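Local structure of NANS (YJHS), A 9-O-acetyl N-acetylneuraminic acid esterase (Escherichia coli O157:H7 EDL933, 3PT5) at residues 111-116 with 322-327; 102-107 with 317-322; 22-27 with 124-129. The protein probably hydrolyses the 9-O-acetyl group of 9-O-acetyl-N-acetylneuraminic acid, allowing the bacterium to grow on this host sialic acid. One frame throughout, in Å; residues are numbered along the deposited sequence.

Contacts 1 and 2 both use helix 315-335 and share Ile322; their centres lie about 11 Å apart. Two probable hydrogen bonds join them, Ser323 OG to Arg318 O at 2.8 Å and Lys113 NZ to Arg319 O at 2.8 Å. Contact 3 is the central parallel strand pair, its centre about 13 Å from that of contact 1 and 15 Å from that of contact 2. Helix 107-114 joins them to contact 3: Ala111 CB is 3.8 Å from Ile124 CG2, and Ala107 CB is 4.0 Å from Ile126 CG2. In SGNH hydrolases the nucleophilic serine follows the first strand, so strand 20-28 of contact 3 probably leads into the active site.

Contact 1: residues 111-116 with 322-327; sequences ARKLLP and ISDRFV
Lys113 and Leu114 of helix 107-114 meet Ser323, Asp324 and Val327 of the C-terminal helix 315-335, a helix-to-helix contact. Lys113 carries the polar half. Its chain is extended beyond CG and crosses Asp324 at a slant. NZ forms a salt bridge with Asp324 OD1 at 2.6 Å, arriving from above the carboxylate plane, 54° out of it. NZ also donates to Ser323 OG at 3.0 Å. A third bond goes to the backbone oxygen of Arg319, so the ammonium group is gripped from one helix by three oxygens. Ser323 OG sits between the backbone N and the carbonyl carbon (chi1 49°). There it turns back to its own helix, mainly to Arg318 O, with Gly320 O a second, longer partner.

Helix 107-114 packs on the central sheet of the SGNH hydrolase fold, Ala111 and Leu114 resting on Ile124 of strand 122-130, and helix 315-335 packs against it. In the apolar half of the contact Val327 puts both methyls against Lys113 and Leu114. CG2 is 3.7 Å from Lys113 CB, and CG1 is 3.9 Å from Leu114 CD2. The Leu114 and Val327 side chains pass alongside each other, pointing opposite ways.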
ATOM      1  N   ALA A 111       3.453   0.677   9.735  1.00 10.29           N
ATOM      2  CA  ALA A 111       4.797   0.786  10.252  1.00 10.80           C
ATOM      3  C   ALA A 111       4.838   1.322  11.695  1.00 10.56           C
ATOM      4  O   ALA A 111       5.549   0.746  12.542  1.00 12.05           O
ATOM      5  CB  ALA A 111       5.632   1.642   9.308  1.00  9.91           C
ATOM      6  N   ARG A 112       4.110   2.401  11.982  1.00 10.70           N
ATOM      7  CA  ARG A 112       4.131   2.983  13.320  1.00 12.89           C
ATOM      8  C   ARG A 112       3.571   1.995  14.328  1.00 12.67           C
ATOM      9  O   ARG A 112       4.103   1.868  15.421  1.00 12.49           O
ATOM     10  CB  ARG A 112       3.378   4.319  13.383  1.00 13.43           C
ATOM     11  CG  ARG A 112       3.244   4.865  14.814  1.00 21.27           C
ATOM     12  CD  ARG A 112       2.451   6.169  14.839  1.00 28.10           C
ATOM     13  NE  ARG A 112       3.364   7.303  14.941  1.00 34.37           N
ATOM     14  CZ  ARG A 112       3.968   7.888  13.913  1.00 35.96           C
ATOM     15  NH1 ARG A 112       3.736   7.474  12.669  1.00 36.58           N
ATOM     16  NH2 ARG A 112       4.798   8.897  14.141  1.00 36.45           N
ATOM     17  N   LYS A 113       2.536   1.252  13.936  1.00 12.30           N
ATOM     18  CA  LYS A 113       1.917   0.308  14.879  1.00 12.08           C
ATOM     19  C   LYS A 113       2.745  -0.963  15.112  1.00 13.09           C
ATOM     20  O   LYS A 113       2.598  -1.614  16.148  1.00 14.23           O
ATOM     21  CB  LYS A 113       0.469  -0.004  14.478  1.00 11.53           C
ATOM     22  CG  LYS A 113      -0.445   1.208  14.660  1.00 10.80           C
ATOM     23  CD  LYS A 113      -1.835   0.981  14.024  1.00  9.49           C
ATOM     24  CE  LYS A 113      -2.683   2.270  14.100  1.00 11.79           C
ATOM     25  NZ  LYS A 113      -4.036   1.985  13.573  1.00 13.22           N
ATOM     26  N   LEU A 114       3.621  -1.297  14.161  1.00 12.76           N
ATOM     27  CA  LEU A 114       4.570  -2.426  14.303  1.00 12.12           C
ATOM     28  C   LEU A 114       5.833  -2.074  15.117  1.00 12.69           C
ATOM     29  O   LEU A 114       6.417  -2.936  15.782  1.00 12.31           O
ATOM     30  CB  LEU A 114       5.021  -2.896  12.934  1.00 12.80           C
ATOM     31  CG  LEU A 114       4.065  -3.634  12.008  1.00 12.23           C
ATOM     32  CD1 LEU A 114       4.726  -3.772  10.616  1.00 16.16           C
ATOM     33  CD2 LEU A 114       3.734  -5.036  12.596  1.00 15.82           C
ATOM     34  N   LEU A 115       6.248  -0.810  15.061  1.00 12.52           N
ATOM     35  CA  LEU A 115       7.535  -0.412  15.617  1.00 13.59           C
ATOM     36  C   LEU A 115       7.697  -0.794  17.085  1.00 14.42           C
ATOM     37  O   LEU A 115       8.785  -1.211  17.473  1.00 14.12           O
ATOM     38  CB  LEU A 115       7.761   1.102  15.412  1.00 14.40           C
ATOM     39  CG  LEU A 115       9.151   1.673  15.682  1.00 14.76           C
ATOM     40  CD1 LEU A 115      10.175   1.260  14.645  1.00 15.30           C
ATOM     41  CD2 LEU A 115       8.984   3.173  15.741  1.00 16.48           C
ATOM     42  N   PRO A 116       6.621  -0.692  17.909  1.00 15.05           N
ATOM     43  CA  PRO A 116       6.897  -0.985  19.327  1.00 15.66           C
ATOM     44  C   PRO A 116       7.274  -2.428  19.582  1.00 16.32           C
ATOM     45  O   PRO A 116       7.792  -2.750  20.657  1.00 17.40           O
ATOM     46  CB  PRO A 116       5.563  -0.682  20.012  1.00 17.29           C
ATOM     47  CG  PRO A 116       4.832   0.197  19.092  1.00 16.65           C
ATOM     48  CD  PRO A 116       5.253  -0.159  17.722  1.00 16.08           C
ATOM     49  N   ILE A 322      -7.885  -0.022   9.269  1.00  9.01           N
ATOM     50  CA  ILE A 322      -7.161  -0.744   8.187  1.00  8.97           C
ATOM     51  C   ILE A 322      -5.748  -1.107   8.646  1.00  8.69           C
ATOM     52  O   ILE A 322      -5.304  -2.252   8.536  1.00  9.71           O
ATOM     53  CB  ILE A 322      -7.110   0.077   6.882  1.00  7.86           C
ATOM     54  CG1 ILE A 322      -8.527   0.246   6.325  1.00 11.07           C
ATOM     55  CG2 ILE A 322      -6.098  -0.514   5.874  1.00  8.50           C
ATOM     56  CD1 ILE A 322      -8.617   1.221   5.220  1.00 14.20           C
ATOM     57  N   SER A 323      -5.028  -0.135   9.196  1.00  9.30           N
ATOM     58  CA  SER A 323      -3.698  -0.423   9.692  1.00  9.46           C
ATOM     59  C   SER A 323      -3.741  -1.292  10.935  1.00  9.42           C
ATOM     60  O   SER A 323      -2.870  -2.129  11.088  1.00  9.12           O
ATOM     61  CB  SER A 323      -2.892   0.859   9.907  1.00  8.86           C
ATOM     62  OG  SER A 323      -3.670   1.782  10.637  1.00 10.82           O
ATOM     63  N   ASP A 324      -4.789  -1.160  11.764  1.00 10.87           N
ATOM     64  CA  ASP A 324      -4.965  -2.075  12.907  1.00 11.49           C
ATOM     65  C   ASP A 324      -5.007  -3.512  12.440  1.00 11.43           C
ATOM     66  O   ASP A 324      -4.339  -4.365  13.010  1.00 11.62           O
ATOM     67  CB  ASP A 324      -6.269  -1.790  13.659  1.00 12.40           C
ATOM     68  CG  ASP A 324      -6.198  -0.563  14.529  1.00 14.48           C
ATOM     69  OD1 ASP A 324      -5.099  -0.054  14.803  1.00 16.31           O
ATOM     70  OD2 ASP A 324      -7.297  -0.103  14.968  1.00 19.02           O
ATOM     71  N   ARG A 325      -5.795  -3.779  11.393  1.00  9.81           N
ATOM     72  CA  ARG A 325      -6.078  -5.175  11.029  1.00  9.97           C
ATOM     73  C   ARG A 325      -4.856  -5.802  10.359  1.00  9.67           C
ATOM     74  O   ARG A 325      -4.548  -6.991  10.581  1.00 10.03           O
ATOM     75  CB  ARG A 325      -7.331  -5.251  10.149  1.00  9.64           C
ATOM     76  CG  ARG A 325      -8.613  -4.993  10.901  1.00 10.48           C
ATOM     77  CD  ARG A 325      -8.924  -6.160  11.884  1.00 12.84           C
ATOM     78  NE  ARG A 325      -9.667  -7.245  11.230  1.00 16.68           N
ATOM     79  CZ  ARG A 325      -9.833  -8.491  11.700  1.00 18.89           C
ATOM     80  NH1 ARG A 325      -9.245  -8.898  12.813  1.00 20.83           N
ATOM     81  NH2 ARG A 325     -10.568  -9.356  11.005  1.00 18.75           N
ATOM     82  N   PHE A 326      -4.137  -5.030   9.546  1.00  8.44           N
ATOM     83  CA  PHE A 326      -2.874  -5.561   9.005  1.00  8.38           C
ATOM     84  C   PHE A 326      -1.879  -5.881  10.089  1.00  8.50           C
ATOM     85  O   PHE A 326      -1.263  -6.939  10.037  1.00  9.33           O
ATOM     86  CB  PHE A 326      -2.227  -4.598   8.004  1.00  8.19           C
ATOM     87  CG  PHE A 326      -2.775  -4.751   6.612  1.00  8.49           C
ATOM     88  CD1 PHE A 326      -3.727  -3.858   6.122  1.00 10.31           C
ATOM     89  CD2 PHE A 326      -2.344  -5.800   5.804  1.00 11.38           C
ATOM     90  CE1 PHE A 326      -4.271  -4.023   4.842  1.00  9.68           C
ATOM     91  CE2 PHE A 326      -2.886  -5.963   4.519  1.00  9.90           C
ATOM     92  CZ  PHE A 326      -3.856  -5.080   4.057  1.00 10.61           C
ATOM     93  N   VAL A 327      -1.700  -4.956  11.039  1.00  9.28           N
ATOM     94  CA  VAL A 327      -0.735  -5.168  12.104  1.00 10.29           C
ATOM     95  C   VAL A 327      -1.129  -6.396  12.949  1.00 10.47           C
ATOM     96  O   VAL A 327      -0.267  -7.202  13.296  1.00 11.58           O
ATOM     97  CB  VAL A 327      -0.507  -3.891  12.949  1.00 10.18           C
ATOM     98  CG1 VAL A 327       0.322  -4.178  14.197  1.00 13.24           C
ATOM     99  CG2 VAL A 327       0.159  -2.806  12.040  1.00 11.64           C
TER

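Contact 2: residues 102-107 with 317-322; sequences GTVGQA and ARRGII
Arg318 donates from NH1 to Gln106 OE1 at 2.8 Å. The N-H...O angle is 157°, and NH1 lies in the carbonyl plane on a lone pair of OE1. The amide meets the edge of the guanidinium, and the two planes are nearly coplanar, 28° apart. Below its polar end the Arg318 chain runs extended past the loop. Its CD packs 3.2 Å from Val104 O, and its CB lies 3.8 Å from Gln106 CB. Gln106 reaches OE1 to the arginine by a bend at chi2 (-92°). The same bend sets its amide beside the helix, where NE2 is 3.9 Å from Ile322 CG2. The Arg319 side chain crosses that of Val104 at about a right angle, with Arg319 NH2 3.8 Å from Val104 CG2; the same NH2 is held by a salt bridge to Asp46.

In the next shell, Gln106 NE2 and Arg318 NH1 both donate to Asn31 O, and Arg318 NH2 donates to Phe313 O. The helix is wider here: Ile322 N bonds to Ala317 O at 2.9 Å, a pi-type turn across 318-322. The contact thus ties the loop entering helix 107-114 to the start of helix 315-335. Asn31 directly follows the GQS sequence that in SGNH hydrolases typically carries the catalytic serine, so this buried amide-guanidinium pair probably borders the active-site region of that fold.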
ATOM      1  N   GLY A 102      -0.763  16.225  -0.522  1.00 10.52           N
ATOM      2  CA  GLY A 102      -1.279  14.985  -1.075  1.00 10.38           C
ATOM      3  C   GLY A 102      -2.374  14.281  -0.301  1.00  9.60           C
ATOM      4  O   GLY A 102      -3.062  14.853   0.544  1.00 10.57           O
ATOM      5  N   THR A 103      -2.538  13.012  -0.652  1.00  9.25           N
ATOM      6  CA  THR A 103      -3.524  12.143  -0.039  1.00  8.83           C
ATOM      7  C   THR A 103      -2.854  11.266   1.021  1.00  9.29           C
ATOM      8  O   THR A 103      -1.651  11.347   1.230  1.00  9.80           O
ATOM      9  CB  THR A 103      -4.102  11.228  -1.120  1.00  8.77           C
ATOM     10  OG1 THR A 103      -3.020  10.796  -1.957  1.00 11.23           O
ATOM     11  CG2 THR A 103      -5.147  11.996  -1.911  1.00  7.92           C
ATOM     12  N   VAL A 104      -3.649  10.447   1.713  1.00  7.72           N
ATOM     13  CA  VAL A 104      -3.129   9.668   2.838  1.00  8.13           C
ATOM     14  C   VAL A 104      -3.230   8.173   2.556  1.00  8.08           C
ATOM     15  O   VAL A 104      -4.286   7.699   2.142  1.00  8.57           O
ATOM     16  CB  VAL A 104      -3.919   9.991   4.113  1.00  7.68           C
ATOM     17  CG1 VAL A 104      -3.476   9.147   5.297  1.00  7.13           C
ATOM     18  CG2 VAL A 104      -3.738  11.490   4.458  1.00  8.63           C
ATOM     19  N   GLY A 105      -2.134   7.453   2.802  1.00  8.74           N
ATOM     20  CA  GLY A 105      -2.064   5.990   2.689  1.00  8.93           C
ATOM     21  C   GLY A 105      -1.711   5.374   4.031  1.00  9.99           C
ATOM     22  O   GLY A 105      -1.053   6.033   4.845  1.00 11.60           O
ATOM     23  N   GLN A 106      -2.073   4.103   4.226  1.00  9.97           N
ATOM     24  CA  GLN A 106      -1.889   3.408   5.499  1.00  9.31           C
ATOM     25  C   GLN A 106      -0.501   2.842   5.757  1.00  8.09           C
ATOM     26  O   GLN A 106      -0.288   2.307   6.838  1.00  8.59           O
ATOM     27  CB  GLN A 106      -2.890   2.243   5.651  1.00  8.53           C
ATOM     28  CG  GLN A 106      -2.749   1.121   4.589  1.00 10.56           C
ATOM     29  CD  GLN A 106      -3.651   1.339   3.367  1.00 12.65           C
ATOM     30  OE1 GLN A 106      -4.031   2.477   3.071  1.00 13.82           O
ATOM     31  NE2 GLN A 106      -3.997   0.257   2.663  1.00 14.82           N
ATOM     32  N   ALA A 107       0.440   2.889   4.794  1.00  9.04           N
ATOM     33  CA  ALA A 107       1.743   2.209   5.015  1.00  8.45           C
ATOM     34  C   ALA A 107       2.419   2.786   6.275  1.00  8.73           C
ATOM     35  O   ALA A 107       2.981   2.048   7.100  1.00  9.77           O
ATOM     36  CB  ALA A 107       2.651   2.379   3.813  1.00  8.59           C
ATOM     37  N   ALA A 317      -9.954   5.883   8.041  1.00  9.08           N
ATOM     38  CA  ALA A 317      -9.943   4.401   8.067  1.00  8.91           C
ATOM     39  C   ALA A 317      -8.540   3.842   7.948  1.00  9.86           C
ATOM     40  O   ALA A 317      -8.202   2.815   8.538  1.00 10.35           O
ATOM     41  CB  ALA A 317     -10.803   3.832   6.958  1.00 10.12           C
ATOM     42  N   ARG A 318      -7.721   4.512   7.157  1.00  9.14           N
ATOM     43  CA  ARG A 318      -6.372   4.015   6.927  1.00  9.04           C
ATOM     44  C   ARG A 318      -5.528   4.154   8.195  1.00  9.66           C
ATOM     45  O   ARG A 318      -4.839   3.218   8.573  1.00 10.73           O
ATOM     46  CB  ARG A 318      -5.761   4.763   5.753  1.00  7.90           C
ATOM     47  CG  ARG A 318      -6.474   4.350   4.465  1.00  8.11           C
ATOM     48  CD  ARG A 318      -6.009   5.204   3.307  1.00 10.15           C
ATOM     49  NE  ARG A 318      -6.941   5.163   2.166  1.00  8.49           N
ATOM     50  CZ  ARG A 318      -6.927   4.264   1.203  1.00 10.20           C
ATOM     51  NH1 ARG A 318      -6.037   3.277   1.241  1.00 10.78           N
ATOM     52  NH2 ARG A 318      -7.826   4.348   0.194  1.00  7.96           N
ATOM     53  N   ARG A 319      -5.657   5.288   8.881  1.00  9.67           N
ATOM     54  CA  ARG A 319      -5.028   5.505  10.206  1.00 10.68           C
ATOM     55  C   ARG A 319      -5.534   4.606  11.301  1.00 11.69           C
ATOM     56  O   ARG A 319      -4.838   4.379  12.305  1.00 13.55           O
ATOM     57  CB  ARG A 319      -5.273   6.935  10.699  1.00 10.59           C
ATOM     58  CG  ARG A 319      -4.554   7.980   9.938  1.00 10.36           C
ATOM     59  CD  ARG A 319      -5.020   9.344  10.394  1.00 14.83           C
ATOM     60  NE  ARG A 319      -4.586  10.346   9.432  1.00 13.63           N
ATOM     61  CZ  ARG A 319      -5.373  11.254   8.889  1.00 14.12           C
ATOM     62  NH1 ARG A 319      -6.660  11.318   9.236  1.00 16.23           N
ATOM     63  NH2 ARG A 319      -4.857  12.102   8.016  1.00 12.98           N
ATOM     64  N   GLY A 320      -6.764   4.131  11.148  1.00 11.00           N
ATOM     65  CA  GLY A 320      -7.406   3.334  12.183  1.00 10.68           C
ATOM     66  C   GLY A 320      -7.510   1.854  11.848  1.00 11.01           C
ATOM     67  O   GLY A 320      -6.525   1.124  11.870  1.00 10.43           O
ATOM     68  N   ILE A 321      -8.724   1.414  11.543  1.00 11.11           N
ATOM     69  CA  ILE A 321      -9.001  -0.015  11.459  1.00 10.99           C
ATOM     70  C   ILE A 321      -8.173  -0.706  10.383  1.00  9.98           C
ATOM     71  O   ILE A 321      -7.792  -1.856  10.554  1.00  9.63           O
ATOM     72  CB  ILE A 321     -10.529  -0.276  11.228  1.00 11.98           C
ATOM     73  CG1 ILE A 321     -10.869  -1.776  11.310  1.00 13.30           C
ATOM     74  CG2 ILE A 321     -10.997   0.293   9.876  1.00 14.21           C
ATOM     75  CD1 ILE A 321     -10.585  -2.445  12.679  1.00 17.59           C
ATOM     76  N   ILE A 322      -7.885  -0.022   9.269  1.00  9.01           N
ATOM     77  CA  ILE A 322      -7.161  -0.744   8.187  1.00  8.97           C
ATOM     78  C   ILE A 322      -5.748  -1.107   8.646  1.00  8.69           C
ATOM     79  O   ILE A 322      -5.304  -2.252   8.536  1.00  9.71           O
ATOM     80  CB  ILE A 322      -7.110   0.077   6.882  1.00  7.86           C
ATOM     81  CG1 ILE A 322      -8.527   0.246   6.325  1.00 11.07           C
ATOM     82  CG2 ILE A 322      -6.098  -0.514   5.874  1.00  8.50           C
ATOM     83  CD1 ILE A 322      -8.617   1.221   5.220  1.00 14.20           C
TER

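Contact 3: residues 22-27 with 124-129; sequences YVLTVA and ILIVPC
The ring of Tyr22 leads away from Ile124, toward Ile118, Pro119 and Leu184; of its side chain it is CB that touches Ile124, 4.0 Å from CD1. The peptide groups of strands 22-27 and 124-129 meet through five hydrogen bonds, most donors tilted from the plane of the carbonyl they meet. Leu125 N donates to Tyr22 O, Leu24 N to Leu125 O (3.0 Å) and Val127 N to Leu24 O (2.9 Å). Val26 N then meets Val127 O at 2.9 Å from above the carbonyl plane, 39° out of it. Cys129 N meets Val26 O almost head-on, at 2.8 Å. Pro128 has no N-H to give, and the pattern across this pair asks for none there. CA-H...O contacts lie between the bonds, such as Ile126 CA to Leu24 O at 3.2 Å.

On the face of Leu24, Val26, Ile124 and Ile126, Leu24 CB packs 3.8 Å from Ile126 CD1. Helix 107-114 lies over this face. Chi1 of -65° sets CG1 of Ile126 anti to the carbonyl carbon, and its second torsion turns CD1 back to Leu24 CB. On the other face Val23 CG1 meets Val127 CG2 at 3.8 Å, and helix 162-176 packs there. Thr25 OG1 lies beside Val127 CB and bonds to Thr171 OG1 of that helix. The strands run parallel, 20° apart, with helices on both faces: the three-layer alpha/beta/alpha core of SGNH hydrolases.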
ATOM      1  N   TYR A  22      13.330  -4.339   9.477  1.00 12.00           N
ATOM      2  CA  TYR A  22      12.284  -5.307   9.169  1.00 12.07           C
ATOM      3  C   TYR A  22      11.596  -4.717   7.947  1.00 11.42           C
ATOM      4  O   TYR A  22      11.166  -3.584   7.979  1.00 11.69           O
ATOM      5  CB  TYR A  22      11.278  -5.389  10.305  1.00 12.06           C
ATOM      6  CG  TYR A  22      11.704  -6.183  11.520  1.00 14.88           C
ATOM      7  CD1 TYR A  22      10.902  -7.216  12.004  1.00 20.34           C
ATOM      8  CD2 TYR A  22      12.865  -5.890  12.209  1.00 19.08           C
ATOM      9  CE1 TYR A  22      11.258  -7.943  13.136  1.00 20.01           C
ATOM     10  CE2 TYR A  22      13.236  -6.625  13.348  1.00 19.22           C
ATOM     11  CZ  TYR A  22      12.422  -7.658  13.794  1.00 19.47           C
ATOM     12  OH  TYR A  22      12.772  -8.398  14.917  1.00 20.46           O
ATOM     13  N   VAL A  23      11.525  -5.502   6.890  1.00 11.84           N
ATOM     14  CA  VAL A  23      11.116  -5.049   5.560  1.00 12.08           C
ATOM     15  C   VAL A  23       9.687  -5.536   5.292  1.00 12.39           C
ATOM     16  O   VAL A  23       9.369  -6.704   5.513  1.00 10.87           O
ATOM     17  CB  VAL A  23      12.090  -5.547   4.457  1.00 13.44           C
ATOM     18  CG1 VAL A  23      11.535  -5.257   3.072  1.00 12.03           C
ATOM     19  CG2 VAL A  23      13.494  -4.921   4.610  1.00 12.04           C
ATOM     20  N   LEU A  24       8.819  -4.614   4.861  1.00 11.81           N
ATOM     21  CA  LEU A  24       7.453  -4.970   4.474  1.00 11.10           C
ATOM     22  C   LEU A  24       7.192  -4.341   3.110  1.00 10.90           C
ATOM     23  O   LEU A  24       7.377  -3.148   2.951  1.00 10.76           O
ATOM     24  CB  LEU A  24       6.461  -4.450   5.517  1.00 12.59           C
ATOM     25  CG  LEU A  24       4.992  -4.848   5.419  1.00 14.62           C
ATOM     26  CD1 LEU A  24       4.796  -6.340   5.813  1.00 14.20           C
ATOM     27  CD2 LEU A  24       4.161  -3.940   6.313  1.00 16.98           C
ATOM     28  N   THR A  25       6.816  -5.163   2.126  1.00  9.35           N
ATOM     29  CA  THR A  25       6.451  -4.662   0.797  1.00 10.12           C
ATOM     30  C   THR A  25       4.954  -4.361   0.782  1.00  9.81           C
ATOM     31  O   THR A  25       4.183  -5.092   1.334  1.00  9.93           O
ATOM     32  CB  THR A  25       6.795  -5.697  -0.279  1.00 11.32           C
ATOM     33  OG1 THR A  25       8.224  -5.829  -0.320  1.00 10.21           O
ATOM     34  CG2 THR A  25       6.314  -5.253  -1.662  1.00 10.94           C
ATOM     35  N   VAL A  26       4.570  -3.266   0.128  1.00  9.14           N
ATOM     36  CA  VAL A  26       3.173  -2.852   0.044  1.00 10.26           C
ATOM     37  C   VAL A  26       2.880  -2.717  -1.427  1.00 10.17           C
ATOM     38  O   VAL A  26       3.607  -2.010  -2.130  1.00 11.43           O
ATOM     39  CB  VAL A  26       2.904  -1.527   0.806  1.00 10.61           C
ATOM     40  CG1 VAL A  26       1.427  -1.157   0.709  1.00 11.35           C
ATOM     41  CG2 VAL A  26       3.287  -1.714   2.270  1.00 10.73           C
ATOM     42  N   ALA A  27       1.867  -3.437  -1.916  1.00  9.78           N
ATOM     43  CA  ALA A  27       1.637  -3.462  -3.363  1.00  9.04           C
ATOM     44  C   ALA A  27       0.154  -3.632  -3.691  1.00  8.44           C
ATOM     45  O   ALA A  27      -0.678  -3.976  -2.817  1.00  9.01           O
ATOM     46  CB  ALA A  27       2.464  -4.594  -3.986  1.00  9.89           C
ATOM     47  N   ILE A 124      11.883  -0.005  10.519  1.00 11.29           N
ATOM     48  CA  ILE A 124      10.937  -0.612   9.605  1.00 11.01           C
ATOM     49  C   ILE A 124      11.188   0.046   8.243  1.00 11.05           C
ATOM     50  O   ILE A 124      11.320   1.274   8.179  1.00 10.88           O
ATOM     51  CB  ILE A 124       9.445  -0.339  10.017  1.00 11.41           C
ATOM     52  CG1 ILE A 124       9.065  -0.915  11.414  1.00 13.47           C
ATOM     53  CG2 ILE A 124       8.507  -0.842   8.923  1.00 12.49           C
ATOM     54  CD1 ILE A 124       8.813  -2.415  11.437  1.00 14.79           C
ATOM     55  N   LEU A 125      11.254  -0.776   7.194  1.00 10.64           N
ATOM     56  CA  LEU A 125      11.530  -0.319   5.825  1.00 11.61           C
ATOM     57  C   LEU A 125      10.396  -0.783   4.949  1.00 11.47           C
ATOM     58  O   LEU A 125      10.240  -1.968   4.697  1.00 11.26           O
ATOM     59  CB  LEU A 125      12.854  -0.866   5.271  1.00 12.09           C
ATOM     60  CG  LEU A 125      13.220  -0.471   3.829  1.00 13.21           C
ATOM     61  CD1 LEU A 125      13.288   1.037   3.660  1.00 12.89           C
ATOM     62  CD2 LEU A 125      14.523  -1.143   3.389  1.00 14.82           C
ATOM     63  N   ILE A 126       9.574   0.168   4.499  1.00 10.99           N
ATOM     64  CA  ILE A 126       8.459  -0.162   3.608  1.00 11.70           C
ATOM     65  C   ILE A 126       8.938  -0.080   2.151  1.00 11.46           C
ATOM     66  O   ILE A 126       9.711   0.813   1.801  1.00 11.84           O
ATOM     67  CB  ILE A 126       7.284   0.837   3.838  1.00 10.91           C
ATOM     68  CG1 ILE A 126       6.712   0.690   5.266  1.00 11.78           C
ATOM     69  CG2 ILE A 126       6.191   0.718   2.778  1.00 12.01           C
ATOM     70  CD1 ILE A 126       6.433  -0.698   5.760  1.00 13.26           C
ATOM     71  N   VAL A 127       8.487  -1.031   1.335  1.00 11.22           N
ATOM     72  CA  VAL A 127       8.791  -1.073  -0.093  1.00 11.06           C
ATOM     73  C   VAL A 127       7.468  -0.801  -0.881  1.00 10.84           C
ATOM     74  O   VAL A 127       6.700  -1.709  -1.128  1.00 10.77           O
ATOM     75  CB  VAL A 127       9.456  -2.429  -0.520  1.00 10.55           C
ATOM     76  CG1 VAL A 127       9.855  -2.413  -2.008  1.00 11.74           C
ATOM     77  CG2 VAL A 127      10.680  -2.733   0.361  1.00 10.57           C
ATOM     78  N   PRO A 128       7.210   0.487  -1.224  1.00 10.83           N
ATOM     79  CA  PRO A 128       5.933   0.832  -1.845  1.00 10.57           C
ATOM     80  C   PRO A 128       5.958   0.563  -3.346  1.00 11.25           C
ATOM     81  O   PRO A 128       6.763   1.161  -4.084  1.00 11.82           O
ATOM     82  CB  PRO A 128       5.738   2.322  -1.472  1.00 10.24           C
ATOM     83  CG  PRO A 128       7.098   2.826  -1.179  1.00 11.55           C
ATOM     84  CD  PRO A 128       8.022   1.677  -0.912  1.00 11.67           C
ATOM     85  N   CYS A 129       5.068  -0.344  -3.762  1.00 11.25           N
ATOM     86  CA  CYS A 129       4.939  -0.767  -5.162  1.00 11.54           C
ATOM     87  C   CYS A 129       3.498  -0.800  -5.650  1.00 11.97           C
ATOM     88  O   CYS A 129       3.098  -1.778  -6.259  1.00 14.06           O
ATOM     89  CB  CYS A 129       5.595  -2.141  -5.363  1.00 11.43           C
ATOM     90  SG  CYS A 129       7.313  -2.222  -4.835  1.00 16.18           S
TER